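Local coordinates for protein ApaG (Shewanella oneidensis, PDB 1TZA), which is of unknown function but belongs to the ApaG family, whose all-beta domain is placed in the E-set clan of immunoglobulin-like folds, at residues A[42-48]-A[100-106]; A[12-16]-A[117-122]; A[26-32]-A[86-92]. All blocks are in the same frame, centred on the assembly; numbering follows the deposited sequence.

ApaG illustrates how a small beta sandwich is closed by contacts between residues far apart in sequence. From the N terminus, segment 12-16 is the first to enter a contact and the last to be matched: interaction 2 closes the longest loop, at 117-122, and spans the other two. Within it, interaction 3 (26-32 with 86-92) and interaction 1 (42-48 with 100-106) cross, their segments alternating along the chain. Interaction 3 pairs strands of the three-stranded sheet, interaction 1 strands of the larger one, and interaction 2 joins the two sheets. Interactions 2 and 3 touch; interaction 1, on the opposite side of the chain's centre, is about 27 and 29 Å from them, centre to centre.

Interaction 1 (A[42-48]-A[100-106]); sequences QAAKLET and YGMVSES
K45 and V103 form the central backbone pair: K45 N gives to V103 O at 2.8 Å in an almost straight bond (173°), and V103 N answers to K45 O. Beyond the end of the strands, E105 N adds a longer bond to A43 O, and within 100-106 S104 OG shares a hydrogen bond with S106 OG at 2.7 Å. At the other end G101 O takes two donors, E47 N head-on at 2.8 Å and T48 N at 3.2 Å in the carbonyl plane, on a lone pair, while G101 N returns a bond to T48 O. Two residues facing one in this way make a classic beta bulge, which shifts the antiparallel register of strands 44-55 and 93-104 by one residue within the larger sheet of the sandwich.

Apolar contacts gather on the face carrying A44, L46 and M102. L46 swings CG opposite its backbone N (chi1 -169°), which brings CD1 over the centre of the Y100 ring, 4.0 Å from the centroid, in a CH-pi contact. The selenomethionine M102 folds back at chi2 and chi3; SE rests against L46 CB at 3.8 Å, and CE lies over the K45-L46 peptide and also reaches A44 CB at 3.8 Å. I8 and I36, from the facing sheet, cover this side, and the hydroxyl of Y100 is hydrogen-bonded to that of Y83.

On the reverse face, V103 CG1 packs against K45 CB at 3.6 Å and also meets the carboxylate end of E47, whose extended chain passes obliquely over it. Where strand 93-104 ends, the extended chain of Q42 crosses E105 at a slant, CG against E105 CB.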
loop_
_atom_site.group_PDB
_atom_site.type_symbol
_atom_site.label_atom_id
_atom_site.label_comp_id
_atom_site.label_asym_id
_atom_site.label_seq_id
_atom_site.Cartn_x
_atom_site.Cartn_y
_atom_site.Cartn_z
ATOM N N GLN A 42 12.407 -19.372 22.970
ATOM C CA GLN A 42 13.551 -18.489 22.795
ATOM C C GLN A 42 13.243 -17.421 21.744
ATOM O O GLN A 42 12.463 -17.657 20.825
ATOM C CB GLN A 42 14.736 -19.354 22.377
ATOM C CG GLN A 42 15.964 -18.660 21.844
ATOM C CD GLN A 42 17.048 -19.682 21.515
ATOM O OE1 GLN A 42 16.760 -20.747 20.954
ATOM N NE2 GLN A 42 18.295 -19.368 21.864
ATOM N N ALA A 43 13.846 -16.245 21.886
ATOM C CA ALA A 43 13.609 -15.157 20.942
ATOM C C ALA A 43 14.069 -15.528 19.536
ATOM O O ALA A 43 15.021 -16.289 19.365
ATOM C CB ALA A 43 14.319 -13.885 21.410
ATOM N N ALA A 44 13.377 -14.986 18.536
ATOM C CA ALA A 44 13.702 -15.242 17.134
ATOM C C ALA A 44 13.713 -13.923 16.363
ATOM O O ALA A 44 12.779 -13.119 16.462
ATOM C CB ALA A 44 12.688 -16.201 16.524
ATOM N N LYS A 45 14.776 -13.713 15.595
ATOM C CA LYS A 45 14.937 -12.498 14.822
ATOM C C LYS A 45 14.748 -12.735 13.330
ATOM O O LYS A 45 15.396 -13.605 12.737
ATOM C CB LYS A 45 16.321 -11.920 15.086
ATOM C CG LYS A 45 16.617 -10.599 14.411
ATOM C CD LYS A 45 18.025 -10.167 14.778
ATOM C CE LYS A 45 18.399 -8.871 14.119
ATOM N NZ LYS A 45 19.812 -8.524 14.420
ATOM N N LEU A 46 13.857 -11.951 12.731
ATOM C CA LEU A 46 13.575 -12.053 11.300
ATOM C C LEU A 46 14.629 -11.256 10.535
ATOM O O LEU A 46 14.629 -10.029 10.571
ATOM C CB LEU A 46 12.172 -11.502 11.012
ATOM C CG LEU A 46 11.572 -11.750 9.626
ATOM C CD1 LEU A 46 10.061 -11.517 9.667
ATOM C CD2 LEU A 46 12.251 -10.850 8.607
ATOM N N GLU A 47 15.528 -11.946 9.843
ATOM C CA GLU A 47 16.581 -11.255 9.108
ATOM C C GLU A 47 16.296 -11.010 7.630
ATOM O O GLU A 47 16.574 -9.923 7.119
ATOM C CB GLU A 47 17.904 -12.009 9.261
ATOM C CG GLU A 47 18.489 -11.905 10.659
ATOM C CD GLU A 47 19.879 -12.496 10.768
ATOM O OE1 GLU A 47 20.582 -12.179 11.751
ATOM O OE2 GLU A 47 20.270 -13.280 9.879
ATOM N N THR A 48 15.743 -12.006 6.943
ATOM C CA THR A 48 15.448 -11.859 5.517
ATOM C C THR A 48 14.072 -12.354 5.099
ATOM O O THR A 48 13.386 -13.062 5.834
ATOM C CB THR A 48 16.448 -12.637 4.647
ATOM O OG1 THR A 48 16.317 -14.033 4.939
ATOM C CG2 THR A 48 17.875 -12.183 4.906
ATOM N N TYR A 100 10.883 -16.620 5.368
ATOM C CA TYR A 100 11.549 -15.582 6.135
ATOM C C TYR A 100 12.804 -16.236 6.683
ATOM O O TYR A 100 12.741 -17.347 7.216
ATOM C CB TYR A 100 10.678 -15.125 7.311
ATOM C CG TYR A 100 9.489 -14.286 6.933
ATOM C CD1 TYR A 100 9.626 -13.191 6.084
ATOM C CD2 TYR A 100 8.230 -14.551 7.467
ATOM C CE1 TYR A 100 8.538 -12.371 5.777
ATOM C CE2 TYR A 100 7.132 -13.741 7.172
ATOM C CZ TYR A 100 7.295 -12.646 6.324
ATOM O OH TYR A 100 6.224 -11.817 6.045
ATOM N N GLY A 101 13.945 -15.573 6.545
ATOM C CA GLY A 101 15.173 -16.139 7.073
ATOM C C GLY A 101 15.285 -15.755 8.536
ATOM O O GLY A 101 15.600 -14.610 8.848
HETATM N N MSE A 102 15.016 -16.697 9.435
HETATM C CA MSE A 102 15.083 -16.422 10.873
HETATM C C MSE A 102 16.409 -16.835 11.506
HETATM O O MSE A 102 17.113 -17.701 10.992
HETATM C CB MSE A 102 13.971 -17.174 11.622
HETATM C CG MSE A 102 12.570 -17.076 11.027
HETATM SE SE MSE A 102 11.786 -15.315 11.140
HETATM C CE MSE A 102 12.025 -14.972 13.043
ATOM N N VAL A 103 16.735 -16.205 12.629
ATOM C CA VAL A 103 17.931 -16.544 13.389
ATOM C C VAL A 103 17.507 -16.497 14.852
ATOM O O VAL A 103 16.804 -15.574 15.271
ATOM C CB VAL A 103 19.111 -15.561 13.142
ATOM C CG1 VAL A 103 18.707 -14.141 13.486
ATOM C CG2 VAL A 103 20.319 -15.988 13.982
ATOM N N SER A 104 17.912 -17.504 15.623
ATOM C CA SER A 104 17.545 -17.574 17.033
ATOM C C SER A 104 18.583 -16.939 17.947
ATOM O O SER A 104 19.716 -16.677 17.540
ATOM C CB SER A 104 17.343 -19.031 17.452
ATOM O OG SER A 104 18.570 -19.740 17.408
ATOM N N GLU A 105 18.172 -16.692 19.186
ATOM C CA GLU A 105 19.044 -16.113 20.200
ATOM C C GLU A 105 20.327 -16.938 20.251
ATOM O O GLU A 105 21.424 -16.395 20.404
ATOM C CB GLU A 105 18.350 -16.165 21.566
ATOM C CG GLU A 105 19.126 -15.533 22.707
ATOM C CD GLU A 105 18.881 -14.041 22.823
ATOM O OE1 GLU A 105 17.726 -13.653 23.107
ATOM O OE2 GLU A 105 19.837 -13.256 22.630
ATOM N N SER A 106 20.178 -18.253 20.116
ATOM C CA SER A 106 21.316 -19.167 20.151
ATOM C C SER A 106 22.181 -19.054 18.899
ATOM O O SER A 106 23.203 -19.732 18.789
ATOM C CB SER A 106 20.841 -20.619 20.321
ATOM O OG SER A 106 20.133 -21.085 19.186
#

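Interaction 2 (A[12-16]-A[117-122]); sequences VKTEY and FRLATP
V12 meets F117, T14 meets L119 and Y16 meets T121 where strands 12-16 and 117-120 run almost parallel, at 13°. Their axes come no closer than 6.8 Å, too far for ordinary sheet pairing, and no clear direct hydrogen bond links the segments. The strands belong to different sheets of the beta sandwich: 8-19 is an outermost strand of the three-stranded sheet, bonded to 28-38, and 109-120 is bonded to 93-104 in the other. The contact therefore seams the sandwich along one side, by side chains and water.

V12 and F117 cross at about a right angle. V12 CG2 stands over the centre of the phenylalanine ring, 3.9 Å from its centroid, while CG1 of the same valine reaches F117 CD2 at 3.5 Å. M96 packs against F117 and L119 from the neighbouring strand.

T14 divides its two branches between an apolar and a polar task. Its methyl CG2 fits between F117 and L119, 3.7 Å from L119 CD2. Its hydroxyl, set between the backbone N and the carbonyl carbon (chi1 63°), faces two waters. One lies 3.0 Å from T14 OG1 and donates to A120 O; the other, 3.1 Å from T14 OG1, donates to R118 O. A single side-chain oxygen is thus linked, through one water each, to the carbonyls of R118 and A120.

At the far end the Y16 ring, which also meets the ring of F30, lies alongside T121, both side chains pointing the same way. P122 CD adds a contact with Y16 CD2 at 3.7 Å. T121 CG2 sits squarely over the tyrosine face, 3.4 Å from the Y16 ring centroid and 2° off its normal.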
loop_
_atom_site.group_PDB
_atom_site.type_symbol
_atom_site.label_atom_id
_atom_site.label_comp_id
_atom_site.label_asym_id
_atom_site.label_seq_id
_atom_site.Cartn_x
_atom_site.Cartn_y
_atom_site.Cartn_z
ATOM N N VAL A 12 -1.823 -14.662 7.662
ATOM C CA VAL A 12 -1.925 -13.506 6.790
ATOM C C VAL A 12 -3.319 -13.180 6.287
ATOM O O VAL A 12 -4.121 -14.072 5.988
ATOM C CB VAL A 12 -1.006 -13.696 5.556
ATOM C CG1 VAL A 12 -1.342 -14.997 4.877
ATOM C CG2 VAL A 12 -1.171 -12.543 4.567
ATOM N N LYS A 13 -3.602 -11.885 6.206
ATOM C CA LYS A 13 -4.863 -11.404 5.668
ATOM C C LYS A 13 -4.496 -10.357 4.606
ATOM O O LYS A 13 -3.440 -9.717 4.689
ATOM C CB LYS A 13 -5.748 -10.814 6.780
ATOM C CG LYS A 13 -5.055 -9.860 7.742
ATOM C CD LYS A 13 -5.997 -9.468 8.886
ATOM C CE LYS A 13 -5.311 -8.569 9.924
ATOM N NZ LYS A 13 -6.205 -8.284 11.093
ATOM N N THR A 14 -5.340 -10.204 3.591
ATOM C CA THR A 14 -5.052 -9.257 2.522
ATOM C C THR A 14 -6.226 -8.356 2.209
ATOM O O THR A 14 -7.349 -8.598 2.652
ATOM C CB THR A 14 -4.680 -9.981 1.229
ATOM O OG1 THR A 14 -5.802 -10.757 0.795
ATOM C CG2 THR A 14 -3.482 -10.881 1.446
ATOM N N GLU A 15 -5.962 -7.329 1.407
ATOM C CA GLU A 15 -6.990 -6.368 1.051
ATOM C C GLU A 15 -6.690 -5.663 -0.272
ATOM O O GLU A 15 -5.543 -5.264 -0.538
ATOM C CB GLU A 15 -7.098 -5.345 2.171
ATOM C CG GLU A 15 -8.222 -4.354 2.028
ATOM C CD GLU A 15 -8.216 -3.359 3.165
ATOM O OE1 GLU A 15 -8.261 -3.802 4.334
ATOM O OE2 GLU A 15 -8.157 -2.143 2.894
ATOM N N TYR A 16 -7.712 -5.529 -1.111
ATOM C CA TYR A 16 -7.533 -4.854 -2.383
ATOM C C TYR A 16 -7.655 -3.381 -2.071
ATOM O O TYR A 16 -8.698 -2.922 -1.600
ATOM C CB TYR A 16 -8.609 -5.262 -3.386
ATOM C CG TYR A 16 -8.586 -4.437 -4.652
ATOM C CD1 TYR A 16 -7.411 -4.279 -5.383
ATOM C CD2 TYR A 16 -9.744 -3.820 -5.128
ATOM C CE1 TYR A 16 -7.383 -3.526 -6.559
ATOM C CE2 TYR A 16 -9.730 -3.064 -6.307
ATOM C CZ TYR A 16 -8.542 -2.922 -7.016
ATOM O OH TYR A 16 -8.510 -2.170 -8.167
ATOM N N PHE A 117 -1.015 -17.634 -0.266
ATOM C CA PHE A 117 -2.264 -16.943 0.010
ATOM C C PHE A 117 -2.610 -16.125 -1.235
ATOM O O PHE A 117 -1.729 -15.720 -1.993
ATOM C CB PHE A 117 -2.143 -16.047 1.264
ATOM C CG PHE A 117 -1.066 -14.996 1.175
ATOM C CD1 PHE A 117 -1.314 -13.767 0.560
ATOM C CD2 PHE A 117 0.192 -15.229 1.721
ATOM C CE1 PHE A 117 -0.316 -12.775 0.490
ATOM C CE2 PHE A 117 1.198 -14.249 1.657
ATOM C CZ PHE A 117 0.937 -13.018 1.039
ATOM N N ARG A 118 -3.900 -15.893 -1.435
ATOM C CA ARG A 118 -4.395 -15.179 -2.597
ATOM C C ARG A 118 -4.487 -13.677 -2.468
ATOM O O ARG A 118 -4.458 -13.118 -1.371
ATOM C CB ARG A 118 -5.784 -15.705 -2.955
ATOM C CG ARG A 118 -6.679 -15.879 -1.729
ATOM C CD ARG A 118 -7.761 -14.815 -1.595
ATOM N NE ARG A 118 -8.860 -15.039 -2.525
ATOM C CZ ARG A 118 -10.123 -14.703 -2.281
ATOM N NH1 ARG A 118 -10.448 -14.129 -1.131
ATOM N NH2 ARG A 118 -11.064 -14.945 -3.187
ATOM N N LEU A 119 -4.591 -13.040 -3.627
ATOM C CA LEU A 119 -4.763 -11.606 -3.738
ATOM C C LEU A 119 -5.898 -11.554 -4.751
ATOM O O LEU A 119 -5.771 -12.084 -5.846
ATOM C CB LEU A 119 -3.499 -10.943 -4.294
ATOM C CG LEU A 119 -2.264 -10.951 -3.380
ATOM C CD1 LEU A 119 -1.074 -10.298 -4.077
ATOM C CD2 LEU A 119 -2.587 -10.217 -2.098
ATOM N N ALA A 120 -7.023 -10.960 -4.385
ATOM C CA ALA A 120 -8.126 -10.900 -5.324
ATOM C C ALA A 120 -9.020 -9.701 -5.086
ATOM O O ALA A 120 -9.303 -9.337 -3.939
ATOM C CB ALA A 120 -8.950 -12.202 -5.258
ATOM N N THR A 121 -9.452 -9.075 -6.177
ATOM C CA THR A 121 -10.337 -7.932 -6.071
ATOM C C THR A 121 -11.655 -8.527 -5.625
ATOM O O THR A 121 -12.052 -9.579 -6.105
ATOM C CB THR A 121 -10.505 -7.214 -7.420
ATOM O OG1 THR A 121 -10.796 -8.172 -8.449
ATOM C CG2 THR A 121 -9.229 -6.450 -7.768
ATOM N N PRO A 122 -12.353 -7.866 -4.697
ATOM C CA PRO A 122 -13.632 -8.416 -4.233
ATOM C C PRO A 122 -14.626 -8.815 -5.327
ATOM O O PRO A 122 -14.736 -8.152 -6.367
ATOM C CB PRO A 122 -14.172 -7.313 -3.324
ATOM C CG PRO A 122 -13.558 -6.050 -3.914
ATOM C CD PRO A 122 -12.146 -6.498 -4.192
HETATM O O HOH W 1 -7.767 -9.681 -1.267
HETATM O O HOH W 2 -5.533 -13.797 1.373
#

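Interaction 3 (A[26-32]-A[86-92])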
loop_
_atom_site.group_PDB
_atom_site.type_symbol
_atom_site.label_atom_id
_atom_site.label_comp_id
_atom_site.label_asym_id
_atom_site.label_seq_id
_atom_site.Cartn_x
_atom_site.Cartn_y
_atom_site.Cartn_z
ATOM N N GLU A 26 -2.816 -2.654 -16.936
ATOM C CA GLU A 26 -3.595 -2.941 -15.744
ATOM C C GLU A 26 -2.680 -3.073 -14.537
ATOM O O GLU A 26 -1.642 -3.737 -14.607
ATOM C CB GLU A 26 -4.394 -4.236 -15.925
ATOM C CG GLU A 26 -5.517 -4.138 -16.942
ATOM C CD GLU A 26 -6.221 -5.470 -17.175
ATOM O OE1 GLU A 26 -6.542 -6.169 -16.184
ATOM O OE2 GLU A 26 -6.462 -5.813 -18.353
ATOM N N LYS A 27 -3.067 -2.431 -13.440
ATOM C CA LYS A 27 -2.309 -2.485 -12.194
ATOM C C LYS A 27 -3.299 -2.506 -11.038
ATOM O O LYS A 27 -4.255 -1.730 -11.012
ATOM C CB LYS A 27 -1.394 -1.262 -12.047
ATOM C CG LYS A 27 -0.278 -1.154 -13.072
ATOM C CD LYS A 27 0.414 0.208 -12.954
ATOM C CE LYS A 27 1.333 0.496 -14.140
ATOM N NZ LYS A 27 2.519 -0.408 -14.194
ATOM N N TYR A 28 -3.066 -3.392 -10.079
ATOM C CA TYR A 28 -3.946 -3.501 -8.929
ATOM C C TYR A 28 -3.123 -3.503 -7.648
ATOM O O TYR A 28 -2.287 -4.385 -7.443
ATOM C CB TYR A 28 -4.783 -4.777 -9.038
ATOM C CG TYR A 28 -5.536 -4.872 -10.340
ATOM C CD1 TYR A 28 -4.942 -5.421 -11.477
ATOM C CD2 TYR A 28 -6.833 -4.381 -10.448
ATOM C CE1 TYR A 28 -5.627 -5.477 -12.697
ATOM C CE2 TYR A 28 -7.524 -4.428 -11.659
ATOM C CZ TYR A 28 -6.915 -4.978 -12.775
ATOM O OH TYR A 28 -7.593 -5.010 -13.970
ATOM N N LEU A 29 -3.357 -2.502 -6.798
ATOM C CA LEU A 29 -2.632 -2.364 -5.535
ATOM C C LEU A 29 -3.285 -3.137 -4.388
ATOM O O LEU A 29 -4.447 -2.914 -4.046
ATOM C CB LEU A 29 -2.499 -0.885 -5.140
ATOM C CG LEU A 29 -1.898 -0.631 -3.743
ATOM C CD1 LEU A 29 -0.436 -1.104 -3.711
ATOM C CD2 LEU A 29 -1.973 0.849 -3.390
ATOM N N PHE A 30 -2.514 -4.041 -3.797
ATOM C CA PHE A 30 -2.977 -4.858 -2.683
ATOM C C PHE A 30 -2.127 -4.598 -1.450
ATOM O O PHE A 30 -0.965 -4.226 -1.550
ATOM C CB PHE A 30 -2.846 -6.349 -3.017
ATOM C CG PHE A 30 -3.883 -6.860 -3.976
ATOM C CD1 PHE A 30 -5.151 -7.235 -3.516
ATOM C CD2 PHE A 30 -3.585 -7.006 -5.334
ATOM C CE1 PHE A 30 -6.108 -7.753 -4.399
ATOM C CE2 PHE A 30 -4.533 -7.521 -6.224
ATOM C CZ PHE A 30 -5.797 -7.898 -5.753
ATOM N N SER A 31 -2.715 -4.797 -0.284
ATOM C CA SER A 31 -1.972 -4.669 0.950
ATOM C C SER A 31 -2.081 -6.041 1.591
ATOM O O SER A 31 -3.059 -6.767 1.358
ATOM C CB SER A 31 -2.599 -3.635 1.891
ATOM O OG SER A 31 -3.835 -4.089 2.426
ATOM N N TYR A 32 -1.061 -6.412 2.359
ATOM C CA TYR A 32 -1.084 -7.667 3.092
ATOM C C TYR A 32 -0.535 -7.405 4.493
ATOM O O TYR A 32 0.437 -6.661 4.669
ATOM C CB TYR A 32 -0.294 -8.776 2.366
ATOM C CG TYR A 32 1.154 -8.472 2.052
ATOM C CD1 TYR A 32 2.127 -8.498 3.045
ATOM C CD2 TYR A 32 1.549 -8.183 0.750
ATOM C CE1 TYR A 32 3.463 -8.249 2.747
ATOM C CE2 TYR A 32 2.866 -7.935 0.437
ATOM C CZ TYR A 32 3.825 -7.970 1.439
ATOM O OH TYR A 32 5.140 -7.728 1.126
ATOM N N GLY A 86 2.668 -4.232 0.876
ATOM C CA GLY A 86 1.757 -4.380 -0.240
ATOM C C GLY A 86 2.452 -4.742 -1.537
ATOM O O GLY A 86 3.675 -4.868 -1.590
ATOM N N THR A 87 1.667 -4.913 -2.591
ATOM C CA THR A 87 2.232 -5.245 -3.884
ATOM C C THR A 87 1.246 -4.872 -4.973
ATOM O O THR A 87 0.042 -4.791 -4.720
ATOM C CB THR A 87 2.536 -6.747 -3.995
ATOM O OG1 THR A 87 3.259 -6.991 -5.205
ATOM C CG2 THR A 87 1.245 -7.551 -4.020
ATOM N N VAL A 88 1.762 -4.645 -6.179
ATOM C CA VAL A 88 0.932 -4.284 -7.324
ATOM C C VAL A 88 0.920 -5.415 -8.347
ATOM O O VAL A 88 1.972 -5.826 -8.821
ATOM C CB VAL A 88 1.465 -3.012 -8.025
ATOM C CG1 VAL A 88 0.688 -2.770 -9.316
ATOM C CG2 VAL A 88 1.330 -1.812 -7.108
ATOM N N LEU A 89 -0.262 -5.922 -8.689
ATOM C CA LEU A 89 -0.348 -6.999 -9.676
ATOM C C LEU A 89 -0.874 -6.490 -11.005
ATOM O O LEU A 89 -1.595 -5.497 -11.043
ATOM C CB LEU A 89 -1.282 -8.111 -9.203
ATOM C CG LEU A 89 -0.853 -9.016 -8.058
ATOM C CD1 LEU A 89 -1.939 -10.074 -7.857
ATOM C CD2 LEU A 89 0.491 -9.671 -8.372
ATOM N N ASP A 90 -0.524 -7.177 -12.089
ATOM C CA ASP A 90 -1.022 -6.785 -13.402
ATOM C C ASP A 90 -2.345 -7.491 -13.704
ATOM O O ASP A 90 -2.929 -7.295 -14.768
ATOM C CB ASP A 90 0.009 -7.065 -14.513
ATOM C CG ASP A 90 0.521 -8.492 -14.502
ATOM O OD1 ASP A 90 -0.166 -9.389 -13.963
ATOM O OD2 ASP A 90 1.617 -8.719 -15.052
ATOM N N THR A 91 -2.807 -8.315 -12.763
ATOM C CA THR A 91 -4.095 -9.026 -12.882
ATOM C C THR A 91 -4.837 -8.889 -11.547
ATOM O O THR A 91 -4.209 -8.738 -10.510
ATOM C CB THR A 91 -3.914 -10.545 -13.199
ATOM O OG1 THR A 91 -3.039 -11.142 -12.227
ATOM C CG2 THR A 91 -3.333 -10.738 -14.601
ATOM N N PRO A 92 -6.182 -8.922 -11.565
ATOM C CA PRO A 92 -6.971 -8.796 -10.334
ATOM C C PRO A 92 -6.891 -9.995 -9.397
ATOM O O PRO A 92 -7.489 -9.998 -8.316
ATOM C CB PRO A 92 -8.390 -8.558 -10.855
ATOM C CG PRO A 92 -8.402 -9.309 -12.149
ATOM C CD PRO A 92 -7.063 -8.938 -12.747
#
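Antiparallel pairing of strands 28-38 and 79-89, within the three-stranded sheet of the beta sandwich, joins Y28 to L89 and F30 to T87 as hydrogen-bonded pairs. Y28 N gives to L89 O at 2.7 Å, and L89 N gives back to Y28 O. F30 N meets T87 O almost head-on at 2.8 Å, and T87 N returns a bond tilted 30° from the plane of the F30 carbonyl.

Past the strand end the chain turns through D90 to P92, and the Y28 ring lies against it, put there by a CG anti to the carbonyl carbon (chi1 -54°). The tyrosine and proline lie side by side: P92 CB stands over the Y28 ring face, 4.3 Å from its centroid, and P92 CD comes within 3.7 Å of Y28 CE1. The phenol then donates to E26, Y28 OH to E26 OE1 being 2.7 Å, reaching the oxygen from 35° above the carboxylate plane. Replacing Y28 with an alanine would probably leave the E26 carboxylate without this donor and open a gap beside P92.

F30 crosses L89 at about a right angle, F30 CE2 lying 4.0 Å from L89 CD1, with L119 of the facing sheet packed against both. On the other face, L29 CD1 touches V88 CG2 at 3.9 Å, and there the second subunit packs: V88 meets V88 of that subunit, and L29 meets its G86.

G86 and S31 are a non-hydrogen-bonded pair, and the glycine lets the backbones come close. One face of the Y32 ring covers the G86 backbone off-centre, G86 N lying toward the rim, 3.7 Å from Y32 CE2.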